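Local structure of KLLA0C04147p (Kluyveromyces lactis, 5H2D) at residues 31-37 against 325-330. The protein binds ergosterol through the oxysterol-binding-protein-related domain of Osh1 and probably transfers sterols between membranes. Residues are numbered along the deposited sequence; the frame is centred on the assembly and turned at random.
Sequences QRLKLGK and EFPFNL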
loop_
_atom_site.group_PDB
_atom_site.type_symbol
_atom_site.label_atom_id
_atom_site.label_comp_id
_atom_site.label_asym_id
_atom_site.label_seq_id
_atom_site.Cartn_x
_atom_site.Cartn_y
_atom_site.Cartn_z
ATOM N N GLN A 31 -9.989 -13.964 10.360
ATOM C CA GLN A 31 -10.482 -13.042 11.378
ATOM C C GLN A 31 -9.522 -12.835 12.535
ATOM O O GLN A 31 -9.665 -11.850 13.267
ATOM C CB GLN A 31 -11.812 -13.539 11.959
ATOM C CG GLN A 31 -12.895 -13.740 10.935
ATOM C CD GLN A 31 -13.438 -12.435 10.399
ATOM O OE1 GLN A 31 -13.891 -11.574 11.160
ATOM N NE2 GLN A 31 -13.390 -12.274 9.078
ATOM N N ARG A 32 -8.588 -13.750 12.742
ATOM C CA ARG A 32 -7.644 -13.635 13.842
ATOM C C ARG A 32 -6.449 -14.514 13.527
ATOM O O ARG A 32 -6.451 -15.283 12.560
ATOM C CB ARG A 32 -8.286 -14.035 15.173
ATOM C CG ARG A 32 -8.805 -15.464 15.203
ATOM C CD ARG A 32 -8.953 -15.958 16.644
ATOM N NE ARG A 32 -7.652 -16.102 17.303
ATOM C CZ ARG A 32 -7.481 -16.233 18.615
ATOM N NH1 ARG A 32 -8.527 -16.231 19.431
ATOM N NH2 ARG A 32 -6.257 -16.354 19.115
ATOM N N LEU A 33 -5.412 -14.363 14.342
ATOM C CA LEU A 33 -4.227 -15.201 14.277
ATOM C C LEU A 33 -4.332 -16.324 15.298
ATOM O O LEU A 33 -5.081 -16.240 16.271
ATOM C CB LEU A 33 -2.964 -14.386 14.545
ATOM C CG LEU A 33 -2.766 -13.165 13.652
ATOM C CD1 LEU A 33 -1.465 -12.471 14.028
ATOM C CD2 LEU A 33 -2.776 -13.589 12.193
ATOM N N LYS A 34 -3.551 -17.377 15.074
ATOM C CA LYS A 34 -3.517 -18.452 16.061
ATOM C C LYS A 34 -2.956 -17.945 17.384
ATOM O O LYS A 34 -3.468 -18.286 18.455
ATOM C CB LYS A 34 -2.711 -19.638 15.528
ATOM C CG LYS A 34 -1.220 -19.410 15.444
ATOM C CD LYS A 34 -0.524 -20.616 14.840
ATOM C CE LYS A 34 -0.929 -21.902 15.550
ATOM N NZ LYS A 34 -0.393 -21.960 16.944
ATOM N N LEU A 35 -1.915 -17.117 17.332
ATOM C CA LEU A 35 -1.456 -16.412 18.520
ATOM C C LEU A 35 -2.573 -15.506 19.039
ATOM O O LEU A 35 -3.161 -14.728 18.282
ATOM C CB LEU A 35 -0.213 -15.590 18.167
ATOM C CG LEU A 35 1.094 -15.635 18.950
ATOM C CD1 LEU A 35 1.612 -17.052 19.140
ATOM C CD2 LEU A 35 2.118 -14.780 18.207
ATOM N N GLY A 36 -2.885 -15.612 20.327
ATOM C CA GLY A 36 -3.964 -14.803 20.873
ATOM C C GLY A 36 -3.469 -13.419 21.223
ATOM O O GLY A 36 -4.157 -12.408 21.040
ATOM N N LYS A 37 -2.264 -13.398 21.771
ATOM C CA LYS A 37 -1.405 -12.231 21.857
ATOM C C LYS A 37 0.017 -12.774 21.796
ATOM O O LYS A 37 0.238 -13.907 21.355
ATOM C CB LYS A 37 -1.703 -11.422 23.133
ATOM C CG LYS A 37 -1.177 -9.994 23.103
ATOM C CD LYS A 37 -1.939 -9.167 22.080
ATOM C CE LYS A 37 -3.442 -9.325 22.288
ATOM N NZ LYS A 37 -4.186 -9.459 21.009
ATOM N N GLU A 325 -7.659 -5.493 19.369
ATOM C CA GLU A 325 -6.308 -5.893 19.732
ATOM C C GLU A 325 -5.951 -7.198 19.040
ATOM O O GLU A 325 -6.692 -8.181 19.122
ATOM C CB GLU A 325 -6.190 -6.055 21.245
ATOM C CG GLU A 325 -6.368 -4.770 22.003
ATOM C CD GLU A 325 -5.241 -3.780 21.766
ATOM O OE1 GLU A 325 -4.408 -4.015 20.862
ATOM O OE2 GLU A 325 -5.190 -2.762 22.491
ATOM N N PHE A 326 -4.824 -7.203 18.347
ATOM C CA PHE A 326 -4.280 -8.394 17.717
ATOM C C PHE A 326 -2.794 -8.466 18.064
ATOM O O PHE A 326 -2.167 -7.444 18.322
ATOM C CB PHE A 326 -4.415 -8.371 16.186
ATOM C CG PHE A 326 -5.806 -8.602 15.687
ATOM C CD1 PHE A 326 -6.390 -9.852 15.784
ATOM C CD2 PHE A 326 -6.508 -7.586 15.079
ATOM C CE1 PHE A 326 -7.672 -10.070 15.305
ATOM C CE2 PHE A 326 -7.777 -7.792 14.597
ATOM C CZ PHE A 326 -8.366 -9.035 14.713
ATOM N N PRO A 327 -2.225 -9.665 18.037
ATOM C CA PRO A 327 -0.760 -9.754 18.105
ATOM C C PRO A 327 -0.142 -8.842 17.054
ATOM O O PRO A 327 -0.678 -8.677 15.955
ATOM C CB PRO A 327 -0.484 -11.233 17.809
ATOM C CG PRO A 327 -1.780 -11.941 18.159
ATOM C CD PRO A 327 -2.865 -10.967 17.805
ATOM N N PHE A 328 0.978 -8.218 17.409
ATOM C CA PHE A 328 1.722 -7.319 16.529
ATOM C C PHE A 328 0.925 -6.068 16.188
ATOM O O PHE A 328 1.328 -5.302 15.301
ATOM C CB PHE A 328 2.159 -8.028 15.240
ATOM C CG PHE A 328 2.714 -9.415 15.468
ATOM C CD1 PHE A 328 4.011 -9.587 15.902
ATOM C CD2 PHE A 328 1.932 -10.534 15.241
ATOM C CE1 PHE A 328 4.514 -10.850 16.116
ATOM C CE2 PHE A 328 2.435 -11.806 15.458
ATOM C CZ PHE A 328 3.729 -11.957 15.895
ATOM N N ASN A 329 -0.196 -5.828 16.875
ATOM C CA ASN A 329 -1.003 -4.627 16.674
ATOM C C ASN A 329 -1.531 -4.529 15.250
ATOM O O ASN A 329 -1.753 -3.433 14.728
ATOM C CB ASN A 329 -0.225 -3.361 17.051
ATOM C CG ASN A 329 -0.091 -3.194 18.545
ATOM O OD1 ASN A 329 -0.779 -3.864 19.315
ATOM N ND2 ASN A 329 0.776 -2.289 18.968
ATOM N N LEU A 330 -1.746 -5.670 14.606
ATOM C CA LEU A 330 -2.253 -5.651 13.245
ATOM C C LEU A 330 -3.681 -5.125 13.204
ATOM O O LEU A 330 -4.447 -5.257 14.165
ATOM C CB LEU A 330 -2.218 -7.050 12.646
ATOM C CG LEU A 330 -0.850 -7.702 12.481
ATOM C CD1 LEU A 330 -1.016 -8.989 11.687
ATOM C CD2 LEU A 330 0.142 -6.756 11.786
#
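Pro327 packs against Leu33, Leu35 and Lys37, joining two loops of the OSBP-related lipid-binding domain: 31-37, which follows helix 7-18, and 325-330, which leads into helix 332-337. Side chains meet across them chiefly through apolar carbons of Leu33, Leu35, Pro327, Phe328 and Leu330. Leu33 CD1 is the shared point, 4.1 Å from Pro327 CB and 4.2 Å from Leu330 CD1. That methyl also meets the ring of Phe328 at its edge, near the ring plane, and the two side chains cross at about a right angle. Phe328 CG stands opposite its own carbonyl carbon (chi1 -44°), a setting that brings the far end of the ring to Leu35, whose CD2 lies 4.0 Å from Phe328 CZ. Tyr367 of helix 367-390 touches both Leu35 and Phe328. The pyrrolidine ring is tightly placed, with Pro327 CG 3.1 Å from Leu35 O. A glycine in place of Pro327 would probably open a gap beside Leu33 CD1 and Leu35 CB and let the backbone turn more freely. At one end of the contact, Phe326 CE1 approaches Gln31 O at 3.4 Å, and the side chain also touches Val335 of helix 332-337. At the other, Lys37 folds back through bends at chi2, chi3 and chi4; NZ donates a hydrogen bond to Gly36 O at 2.9 Å, in the plane of that carbonyl, and lies 3.4 Å from Glu325 O. Within 31-37, Arg32 grips Leu33 O side-on through NE and NH2, the oxygen lying in the guanidinium plane, the NE bond being 2.8 Å with an N-H...O angle of 159°.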